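Local coordinates for histone-lysine N-methyltransferase family member SUVH9 (Arabidopsis thaliana, PDB 4NJ5), which acts in gene silencing but lacks methyltransferase activity, and may bind methylated DNA and recruit RNA polymerase V to chromatin in RNA-directed DNA methylation, at residues 335-340 and 470-475; 384-389 and 485-490; 159-164 and 214-219; 118-123 and 173-178. All coordinates share one frame; numbering follows the deposited sequence.

Interaction 1 (335-340 and 470-475). With ZN (zinc ion), chain B; ZN (zinc ion), chain C.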
# COMPACT_ATOMS: atom_id res chain seq x y z
N PRO A 335 -6.57 -5.25 -20.03
CA PRO A 335 -5.50 -5.77 -20.90
C PRO A 335 -4.64 -4.67 -21.52
O PRO A 335 -3.50 -4.91 -21.91
CB PRO A 335 -6.26 -6.52 -22.00
CG PRO A 335 -7.60 -5.86 -22.04
CD PRO A 335 -7.90 -5.46 -20.62
N LEU A 336 -5.20 -3.47 -21.61
CA LEU A 336 -4.52 -2.35 -22.24
C LEU A 336 -5.09 -1.02 -21.75
O LEU A 336 -6.30 -0.81 -21.78
CB LEU A 336 -4.63 -2.44 -23.76
CG LEU A 336 -3.90 -1.38 -24.59
CD1 LEU A 336 -2.40 -1.45 -24.34
CD2 LEU A 336 -4.22 -1.55 -26.06
N ILE A 337 -4.21 -0.14 -21.30
CA ILE A 337 -4.63 1.18 -20.87
C ILE A 337 -4.24 2.25 -21.89
O ILE A 337 -3.07 2.37 -22.26
CB ILE A 337 -4.03 1.55 -19.50
CG1 ILE A 337 -4.43 0.51 -18.45
CG2 ILE A 337 -4.48 2.94 -19.08
CD1 ILE A 337 -3.85 0.76 -17.07
N HIS A 338 -5.23 3.01 -22.35
CA HIS A 338 -4.98 4.14 -23.24
C HIS A 338 -5.01 5.44 -22.44
O HIS A 338 -6.08 5.95 -22.10
CB HIS A 338 -6.02 4.20 -24.36
CG HIS A 338 -6.03 3.00 -25.25
ND1 HIS A 338 -5.30 2.92 -26.41
CD2 HIS A 338 -6.71 1.83 -25.15
CE1 HIS A 338 -5.51 1.75 -26.99
NE2 HIS A 338 -6.36 1.07 -26.24
N GLU A 339 -3.83 5.97 -22.12
CA GLU A 339 -3.74 7.26 -21.46
C GLU A 339 -3.86 8.38 -22.49
O GLU A 339 -3.65 8.15 -23.68
CB GLU A 339 -2.43 7.40 -20.68
CG GLU A 339 -2.42 6.63 -19.36
CD GLU A 339 -1.17 6.87 -18.54
OE1 GLU A 339 -0.39 7.79 -18.87
OE2 GLU A 339 -0.97 6.13 -17.55
N CYS A 340 -4.21 9.57 -22.04
CA CYS A 340 -4.26 10.72 -22.93
C CYS A 340 -2.85 11.09 -23.38
O CYS A 340 -1.89 10.95 -22.63
CB CYS A 340 -4.92 11.91 -22.24
SG CYS A 340 -6.62 11.59 -21.75
N ILE A 470 1.56 -5.66 -9.61
CA ILE A 470 0.96 -6.13 -10.85
C ILE A 470 1.43 -5.33 -12.05
O ILE A 470 1.98 -4.23 -11.93
CB ILE A 470 -0.58 -6.07 -10.81
CG1 ILE A 470 -1.06 -4.62 -10.71
CG2 ILE A 470 -1.13 -6.93 -9.68
CD1 ILE A 470 -2.54 -4.45 -10.95
N VAL A 471 1.21 -5.91 -13.23
CA VAL A 471 1.62 -5.32 -14.49
C VAL A 471 0.40 -4.85 -15.29
O VAL A 471 -0.63 -5.53 -15.32
CB VAL A 471 2.42 -6.34 -15.32
CG1 VAL A 471 2.74 -5.79 -16.71
CG2 VAL A 471 3.69 -6.74 -14.59
N GLN A 472 0.53 -3.68 -15.91
CA GLN A 472 -0.47 -3.20 -16.87
C GLN A 472 0.22 -2.69 -18.12
O GLN A 472 1.25 -2.00 -18.04
CB GLN A 472 -1.31 -2.08 -16.26
CG GLN A 472 -2.21 -2.51 -15.10
CD GLN A 472 -3.44 -3.27 -15.55
OE1 GLN A 472 -4.51 -2.70 -15.74
NE2 GLN A 472 -3.29 -4.59 -15.72
N PHE A 473 -0.33 -3.02 -19.28
CA PHE A 473 0.18 -2.49 -20.54
C PHE A 473 -0.47 -1.14 -20.87
O PHE A 473 -1.69 -1.04 -20.96
CB PHE A 473 -0.00 -3.50 -21.68
CG PHE A 473 0.79 -4.76 -21.51
CD1 PHE A 473 2.18 -4.73 -21.47
CD2 PHE A 473 0.16 -5.99 -21.40
CE1 PHE A 473 2.92 -5.89 -21.30
CE2 PHE A 473 0.89 -7.16 -21.24
CZ PHE A 473 2.27 -7.11 -21.19
N VAL A 474 0.37 -0.14 -21.05
CA VAL A 474 -0.04 1.21 -21.25
C VAL A 474 0.49 1.89 -22.50
O VAL A 474 1.60 1.76 -22.87
CB VAL A 474 0.27 2.06 -20.03
CG1 VAL A 474 -0.04 3.50 -20.28
CG2 VAL A 474 -0.48 1.55 -18.84
N LEU A 475 -0.38 2.66 -23.12
CA LEU A 475 -0.00 3.51 -24.20
C LEU A 475 -0.18 4.94 -23.82
O LEU A 475 -1.19 5.33 -23.28
CB LEU A 475 -0.83 3.19 -25.41
CG LEU A 475 -0.55 1.89 -26.08
CD1 LEU A 475 -1.65 1.60 -27.04
CD2 LEU A 475 0.79 1.93 -26.77
ZN ZN B . -7.69 11.92 -23.83
ZN ZN C . -7.54 13.36 -20.43

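Interaction 2 (384-389 and 485-490)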
# COMPACT_ATOMS: atom_id res chain seq x y z
N GLY A 384 -3.18 -0.23 -5.74
CA GLY A 384 -3.58 0.28 -7.04
C GLY A 384 -2.79 1.49 -7.52
O GLY A 384 -3.05 2.01 -8.60
N ALA A 385 -1.82 1.93 -6.71
CA ALA A 385 -1.01 3.09 -7.08
C ALA A 385 0.09 2.73 -8.08
O ALA A 385 0.62 1.62 -8.07
CB ALA A 385 -0.40 3.72 -5.84
N PHE A 386 0.43 3.68 -8.95
CA PHE A 386 1.49 3.50 -9.93
C PHE A 386 2.85 3.67 -9.28
O PHE A 386 3.09 4.63 -8.56
CB PHE A 386 1.33 4.49 -11.08
CG PHE A 386 2.53 4.56 -12.00
CD1 PHE A 386 2.89 3.48 -12.79
CD2 PHE A 386 3.29 5.72 -12.09
CE1 PHE A 386 3.98 3.55 -13.64
CE2 PHE A 386 4.38 5.80 -12.94
CZ PHE A 386 4.73 4.71 -13.72
N ILE A 387 3.75 2.72 -9.54
CA ILE A 387 5.08 2.77 -8.95
C ILE A 387 6.09 3.33 -9.96
O ILE A 387 6.65 4.41 -9.77
CB ILE A 387 5.51 1.38 -8.45
CG1 ILE A 387 4.53 0.88 -7.38
CG2 ILE A 387 6.93 1.42 -7.89
CD1 ILE A 387 4.72 -0.57 -6.98
N CYS A 388 6.29 2.59 -11.05
CA CYS A 388 7.24 2.97 -12.07
C CYS A 388 7.03 2.10 -13.29
O CYS A 388 6.31 1.10 -13.24
CB CYS A 388 8.67 2.76 -11.57
SG CYS A 388 9.03 1.02 -11.23
N GLU A 389 7.67 2.48 -14.39
CA GLU A 389 7.68 1.67 -15.60
C GLU A 389 8.67 0.53 -15.41
O GLU A 389 9.59 0.62 -14.59
CB GLU A 389 8.09 2.54 -16.80
CG GLU A 389 8.03 1.87 -18.16
CD GLU A 389 8.29 2.83 -19.31
OE1 GLU A 389 8.27 4.06 -19.08
OE2 GLU A 389 8.50 2.36 -20.45
N ARG A 485 3.78 0.12 -23.36
CA ARG A 485 4.75 0.12 -22.28
C ARG A 485 4.32 -0.82 -21.15
O ARG A 485 3.16 -1.20 -21.05
CB ARG A 485 4.98 1.54 -21.76
CG ARG A 485 5.49 2.48 -22.84
CD ARG A 485 6.00 3.79 -22.27
NE ARG A 485 6.63 4.58 -23.32
CZ ARG A 485 7.93 4.58 -23.59
NH1 ARG A 485 8.41 5.34 -24.57
NH2 ARG A 485 8.76 3.83 -22.87
N VAL A 486 5.29 -1.20 -20.33
CA VAL A 486 5.04 -2.07 -19.20
C VAL A 486 5.06 -1.22 -17.93
O VAL A 486 6.11 -0.71 -17.55
CB VAL A 486 6.11 -3.18 -19.11
CG1 VAL A 486 5.75 -4.20 -18.04
CG2 VAL A 486 6.28 -3.86 -20.47
N MET A 487 3.90 -1.05 -17.30
CA MET A 487 3.80 -0.20 -16.13
C MET A 487 3.44 -1.01 -14.88
O MET A 487 2.56 -1.87 -14.92
CB MET A 487 2.76 0.90 -16.36
CG MET A 487 3.07 1.80 -17.55
SD MET A 487 4.59 2.72 -17.34
CE MET A 487 4.51 3.86 -18.72
N LEU A 488 4.12 -0.72 -13.78
CA LEU A 488 3.95 -1.50 -12.56
C LEU A 488 3.10 -0.76 -11.54
O LEU A 488 3.25 0.45 -11.35
CB LEU A 488 5.30 -1.87 -11.96
CG LEU A 488 6.23 -2.60 -12.93
CD1 LEU A 488 7.57 -2.85 -12.28
CD2 LEU A 488 5.60 -3.90 -13.39
N PHE A 489 2.22 -1.50 -10.88
CA PHE A 489 1.34 -0.92 -9.88
C PHE A 489 1.40 -1.73 -8.59
O PHE A 489 1.49 -2.95 -8.62
CB PHE A 489 -0.11 -0.89 -10.38
CG PHE A 489 -0.33 0.01 -11.56
CD1 PHE A 489 0.05 -0.38 -12.84
CD2 PHE A 489 -0.94 1.24 -11.40
CE1 PHE A 489 -0.16 0.45 -13.92
CE2 PHE A 489 -1.16 2.08 -12.49
CZ PHE A 489 -0.77 1.68 -13.75
N ALA A 490 1.34 -1.03 -7.46
CA ALA A 490 1.23 -1.70 -6.17
C ALA A 490 -0.11 -2.43 -6.10
O ALA A 490 -1.15 -1.85 -6.40
CB ALA A 490 1.35 -0.70 -5.04
O HOH W 1 7.86 -0.26 -20.54

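Interaction 3 (159-164 and 214-219)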
# COMPACT_ATOMS: atom_id res chain seq x y z
N GLY A 159 -15.62 1.78 32.42
CA GLY A 159 -15.50 1.53 30.99
C GLY A 159 -14.10 1.13 30.56
O GLY A 159 -13.56 0.13 31.03
N GLY A 160 -13.52 1.93 29.67
CA GLY A 160 -12.21 1.64 29.12
C GLY A 160 -11.11 1.55 30.17
O GLY A 160 -10.28 0.65 30.12
N ASN A 161 -11.12 2.49 31.11
CA ASN A 161 -10.12 2.53 32.16
C ASN A 161 -10.16 1.29 33.06
O ASN A 161 -9.13 0.65 33.31
CB ASN A 161 -10.28 3.80 33.00
CG ASN A 161 -10.13 5.07 32.18
OD1 ASN A 161 -9.56 5.05 31.09
ND2 ASN A 161 -10.65 6.18 32.69
N LEU A 162 -11.36 0.95 33.52
CA LEU A 162 -11.57 -0.24 34.33
C LEU A 162 -11.15 -1.47 33.53
O LEU A 162 -10.55 -2.39 34.08
CB LEU A 162 -13.03 -0.37 34.75
CG LEU A 162 -13.42 -1.57 35.63
CD1 LEU A 162 -12.59 -1.60 36.91
CD2 LEU A 162 -14.90 -1.55 35.95
N ALA A 163 -11.44 -1.46 32.24
CA ALA A 163 -11.08 -2.57 31.37
C ALA A 163 -9.56 -2.73 31.27
O ALA A 163 -9.05 -3.85 31.27
CB ALA A 163 -11.68 -2.39 29.99
N MET A 164 -8.85 -1.61 31.20
CA MET A 164 -7.39 -1.61 31.20
C MET A 164 -6.89 -2.24 32.50
O MET A 164 -6.03 -3.13 32.48
CB MET A 164 -6.84 -0.19 31.06
CG MET A 164 -7.08 0.46 29.70
SD MET A 164 -6.15 -0.31 28.36
CE MET A 164 -4.48 0.24 28.73
N PHE A 214 -6.00 8.29 34.91
CA PHE A 214 -5.39 7.00 35.18
C PHE A 214 -4.29 6.69 34.16
O PHE A 214 -4.43 6.97 32.97
CB PHE A 214 -6.45 5.88 35.19
CG PHE A 214 -7.48 6.05 36.28
CD1 PHE A 214 -8.69 6.68 36.01
CD2 PHE A 214 -7.24 5.57 37.56
CE1 PHE A 214 -9.64 6.83 37.01
CE2 PHE A 214 -8.19 5.72 38.56
CZ PHE A 214 -9.40 6.35 38.28
N LYS A 215 -3.18 6.13 34.65
CA LYS A 215 -2.06 5.79 33.79
C LYS A 215 -1.71 4.30 33.86
O LYS A 215 -1.80 3.68 34.92
CB LYS A 215 -0.84 6.65 34.13
CG LYS A 215 -0.81 7.98 33.41
CD LYS A 215 0.26 8.90 33.96
CE LYS A 215 0.53 10.06 33.01
NZ LYS A 215 -0.73 10.51 32.36
N TYR A 216 -1.31 3.75 32.72
CA TYR A 216 -1.02 2.33 32.63
C TYR A 216 0.29 2.13 31.88
O TYR A 216 0.52 2.74 30.84
CB TYR A 216 -2.15 1.60 31.90
CG TYR A 216 -3.53 1.94 32.41
CD1 TYR A 216 -4.13 1.18 33.41
CD2 TYR A 216 -4.24 3.02 31.90
CE1 TYR A 216 -5.40 1.48 33.88
CE2 TYR A 216 -5.50 3.33 32.36
CZ TYR A 216 -6.08 2.56 33.35
OH TYR A 216 -7.33 2.87 33.81
N ARG A 217 1.15 1.27 32.42
CA ARG A 217 2.43 0.99 31.79
C ARG A 217 2.33 -0.28 30.95
O ARG A 217 2.05 -1.36 31.47
CB ARG A 217 3.53 0.85 32.83
CG ARG A 217 4.80 0.22 32.31
CD ARG A 217 5.85 0.13 33.40
NE ARG A 217 6.89 1.13 33.22
CZ ARG A 217 8.06 0.88 32.65
NH1 ARG A 217 8.35 -0.34 32.22
NH2 ARG A 217 8.96 1.85 32.53
N LEU A 218 2.55 -0.12 29.65
CA LEU A 218 2.47 -1.22 28.70
C LEU A 218 3.86 -1.68 28.28
O LEU A 218 4.72 -0.86 27.96
CB LEU A 218 1.67 -0.80 27.46
CG LEU A 218 0.17 -1.08 27.46
CD1 LEU A 218 -0.52 -0.38 28.62
CD2 LEU A 218 -0.45 -0.67 26.13
N GLU A 219 4.08 -2.98 28.30
CA GLU A 219 5.36 -3.55 27.89
C GLU A 219 5.14 -4.59 26.80
O GLU A 219 4.25 -5.44 26.91
CB GLU A 219 6.09 -4.16 29.08
CG GLU A 219 6.72 -3.13 30.01
CD GLU A 219 7.38 -3.75 31.23
OE1 GLU A 219 7.45 -4.99 31.30
OE2 GLU A 219 7.82 -2.98 32.11

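Interaction 4 (118-123 and 173-178)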
# COMPACT_ATOMS: atom_id res chain seq x y z
N ALA A 118 -9.69 -4.85 28.38
CA ALA A 118 -9.24 -4.09 27.22
C ALA A 118 -8.51 -5.02 26.26
O ALA A 118 -7.68 -5.83 26.68
CB ALA A 118 -8.33 -2.97 27.65
N THR A 119 -8.82 -4.92 24.97
CA THR A 119 -8.21 -5.81 23.98
C THR A 119 -7.35 -5.07 22.97
O THR A 119 -6.57 -5.68 22.23
CB THR A 119 -9.27 -6.62 23.21
OG1 THR A 119 -10.16 -5.73 22.54
CG2 THR A 119 -10.06 -7.51 24.17
N SER A 120 -7.49 -3.75 22.92
CA SER A 120 -6.79 -2.97 21.92
C SER A 120 -6.69 -1.50 22.29
O SER A 120 -7.65 -0.90 22.78
CB SER A 120 -7.49 -3.11 20.57
OG SER A 120 -6.61 -2.80 19.51
N VAL A 121 -5.51 -0.92 22.05
CA VAL A 121 -5.31 0.51 22.28
C VAL A 121 -4.73 1.21 21.06
O VAL A 121 -3.98 0.62 20.29
CB VAL A 121 -4.40 0.78 23.50
CG1 VAL A 121 -5.09 0.36 24.79
CG2 VAL A 121 -3.07 0.07 23.34
N ILE A 122 -5.10 2.47 20.89
CA ILE A 122 -4.52 3.31 19.86
C ILE A 122 -3.52 4.24 20.52
O ILE A 122 -3.86 4.98 21.44
CB ILE A 122 -5.59 4.17 19.17
CG1 ILE A 122 -6.76 3.31 18.70
CG2 ILE A 122 -4.98 4.91 17.99
CD1 ILE A 122 -6.44 2.43 17.52
N VAL A 123 -2.28 4.20 20.05
CA VAL A 123 -1.24 5.04 20.63
C VAL A 123 -0.72 6.05 19.62
O VAL A 123 -0.28 5.68 18.53
CB VAL A 123 -0.06 4.20 21.14
CG1 VAL A 123 1.02 5.10 21.74
CG2 VAL A 123 -0.54 3.18 22.17
N GLU A 173 -3.28 -10.14 26.86
CA GLU A 173 -2.58 -9.66 25.69
C GLU A 173 -3.36 -8.51 25.07
O GLU A 173 -4.52 -8.68 24.68
CB GLU A 173 -2.44 -10.77 24.65
CG GLU A 173 -1.34 -11.76 24.91
CD GLU A 173 -1.33 -12.89 23.89
OE1 GLU A 173 -2.42 -13.39 23.54
OE2 GLU A 173 -0.23 -13.28 23.44
N VAL A 174 -2.73 -7.35 24.97
CA VAL A 174 -3.38 -6.17 24.40
C VAL A 174 -2.74 -5.77 23.07
O VAL A 174 -1.53 -5.59 22.99
CB VAL A 174 -3.32 -4.98 25.37
CG1 VAL A 174 -3.84 -3.72 24.72
CG2 VAL A 174 -4.08 -5.30 26.65
N ARG A 175 -3.56 -5.63 22.03
CA ARG A 175 -3.07 -5.14 20.75
C ARG A 175 -2.78 -3.64 20.82
O ARG A 175 -3.57 -2.87 21.36
CB ARG A 175 -4.07 -5.43 19.63
CG ARG A 175 -4.29 -6.92 19.36
CD ARG A 175 -5.21 -7.16 18.18
NE ARG A 175 -6.57 -6.69 18.42
CZ ARG A 175 -7.52 -7.42 19.01
NH1 ARG A 175 -7.26 -8.66 19.42
NH2 ARG A 175 -8.73 -6.92 19.19
N VAL A 176 -1.63 -3.24 20.29
CA VAL A 176 -1.29 -1.83 20.19
C VAL A 176 -1.23 -1.40 18.73
O VAL A 176 -0.49 -1.98 17.94
CB VAL A 176 0.07 -1.53 20.85
CG1 VAL A 176 0.56 -0.14 20.45
CG2 VAL A 176 -0.04 -1.66 22.36
N ILE A 177 -2.03 -0.40 18.38
CA ILE A 177 -1.97 0.18 17.05
C ILE A 177 -1.49 1.62 17.16
O ILE A 177 -2.12 2.44 17.83
CB ILE A 177 -3.32 0.15 16.31
CG1 ILE A 177 -3.74 -1.28 15.99
CG2 ILE A 177 -3.23 0.97 15.02
CD1 ILE A 177 -4.45 -2.00 17.13
N ARG A 178 -0.38 1.93 16.50
CA ARG A 178 0.18 3.27 16.58
C ARG A 178 -0.31 4.15 15.44
O ARG A 178 -0.34 3.73 14.28
CB ARG A 178 1.71 3.24 16.67
CG ARG A 178 2.24 3.91 17.93
CD ARG A 178 3.75 3.86 18.03
NE ARG A 178 4.22 2.58 18.56
CZ ARG A 178 4.67 2.40 19.80
NH1 ARG A 178 5.09 1.20 20.19
NH2 ARG A 178 4.72 3.42 20.66
O HOH W 2 -6.41 -8.68 22.79
O HOH W 3 -11.17 -7.95 20.34

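Interaction 1 (335-340 and 470-475)
Ile337 and Val474 meet where a short pre-SET strand, 337-338, joins the edge of a SET-domain sheet as a parallel neighbour of strand 469-475. CG2 of Val474 packs against CB of Ile337 at 3.6 Å, and Ile337 CD1 reaches on to Gln472, whose side chain it crosses at about a right angle. The other face of the sheet carries His338 and Leu475, which lie side by side pointing the same way; CD1 of Leu475 stands 3.9 Å from CE1 of the His338 imidazole and also touches CD1 of Leu336. Backbone bonds hold the register: Ile337 N donates to Phe473 O (2.7 Å), Ile337 O accepts from Leu475 N (2.8 Å), and Glu339 N donates to Leu475 O (3.0 Å). Gln472 folds back at chi2 (-76°), which brings NE2 to Val471 O in an almost straight bond of 2.8 Å, while OE1 accepts from Lys334 N. A leucine in place of Gln472 would probably leave Lys334 N and Val471 O without their amide partners. Toward the polar edge, the extended chain of Glu339 passes Val474 CG1, and OE2 is held by Thr355. Next along the chain, Cys340 belongs to the triangular pre-SET zinc cluster, where its SG bridges two zinc ions, each at 2.4 Å.

Interaction 2 (384-389 and 485-490)
In the SET-domain sheet, edge strand 386-389 runs antiparallel to strand 485-490, and Phe386 pairs with Phe489 across a non-hydrogen-bonded position. The edge of the Phe386 ring points at one face of Phe489, with centroids 5.7 Å apart and planes at 60°, a T-shaped pair. With CG of Phe386 anti to its amide nitrogen (chi1 169°), the ring lies along the strand toward Met487, whose SD approaches CE1 obliquely at 3.8 Å in a Met-aromatic contact. The same sulfur lies 3.5 Å from CB of Glu389. Away from these rings, Ile387 CD1 reaches the backbone and CB of Ala490. Ile387 N donates to Leu488 O (2.9 Å), and Gly384 N and Ala385 O bond the backbone of Ala490. At the other end, the extended Glu389 chain carries OE2 to Arg485 NH2 (2.8 Å), using the syn lone pair; the oxygen lies in the guanidinium plane, although the carboxylate is turned 76° from it. OE2 also accepts from Thr285 N, and a water that accepts from Val486 N lies 2.7 Å from Glu389 OE2, while Asp477 takes Arg485 NH1. A glutamine in place of Glu389 would probably weaken the grip on Arg485 by removing the buried negative charge that faces NH2. An aromatic pair and, farther along, a buried salt bridge join two neighbouring antiparallel strands of the SET-domain sheet.

Interaction 3 (159-164 and 214-219)
Met164 leaves helix 159-169 pointing at strand 212-220, and its CB settles over one face of the Tyr216 ring. This is a CH-pi contact, 3.7 Å from CB to the ring centroid and 15° off the ring normal, with CE1 the nearest ring atom. Beyond CB the chain bends twice (chi2 -68°, chi3 -72°). SD therefore stays above the same ring, 5.4 Å from its centroid, as a more distant Met-aromatic contact. The curl carries CE back toward the strand, where it comes near CB of Tyr216. Met164 CE also lies 4.0 Å from Leu218 CD1. One helical turn earlier, Asn161 covers the far end of the tyrosine: its CB lies 3.2 Å from Tyr216 OH, and its carbonyl O is 2.9 Å from that hydroxyl. The Asn161 amide is held elsewhere, OD1 by Gln142 N and ND2 by Arg156 O; those bonds fix its rotation as ND2 passes CD1 of Phe214. Ala118 and Val121 of strand 117-124 and Ile199 of strand 190-206 also touch Met164, burying it between the helix and the sheet. The contact is one where helix 159-169 packs against the mixed, curled beta sheet of the SRA (YDG) domain.

Interaction 4 (118-123 and 173-178)
Val121 and Val176 touch through their CG2 methyls at 3.6 Å, the closest apolar pair between parallel strands 117-124 and 174-180. Val123 CG2 continues this face by meeting CG1 of Val176, and Val174 CG1 adjoins Val121 from the other end. On the opposite face Ile122 CD1 leans on CB of Ile177, while Ile177 CD1 comes within 3.3 Å of Ser120 OG. Four backbone bonds set the register. Ile177 N to Val121 O (2.9 Å) is almost perfectly straight, and Val121 N and Val123 N donate to the carbonyls of Arg175 and Ile177. Arg175 N instead approaches Thr119 O from above its carbonyl plane, at 3.0 Å, at a classic beta bulge in which Thr119 and Ser120 both stand opposite Asp104. Arg175 turns at chi3 (-66°), which places Thr119 O over the centre of one guanidinium face, 3.8 Å above its plane. Oxygens surround that buried cation: Leu95 O takes NE, Gly73 O and Ile71 O take NH1, and a water lies 2.9 Å from Arg175 NH2. Leu95 O also bonds Ser120 OG. Arg178 runs alongside Val123, with Asp194 and Asp135 forming salt bridges to its guanidinium. Met164 and Tyr139 touch Val121, while Ile137 touches Val123 and Val176. This is a parallel strand pair within the mixed, curled SRA (YDG) sheet, its connection passing through strand 136-140 and helix 159-169.

Of the elements in these contacts, strand 117-124 comes first, followed by helix 159-169, strand 174-180 and strand 212-220. Interaction 4 closes the loop from 118-123 to 173-178, and interaction 3 opens inside it and closes beyond it, so the two cross; they touch where Met164 meets Ala118 and Val121, joining helix and sheet of the SRA domain. Later, interactions 1 and 2 cross in the same way: 335-340 and 384-389 precede 470-475 and 485-490. Consecutive strands 469-475 and 485-490 pair directly, carrying one sheet from the pre-SET zinc cluster into the SET core. The two pairs lie in series, with interactions 2 and 4 about 35 Å apart between centres.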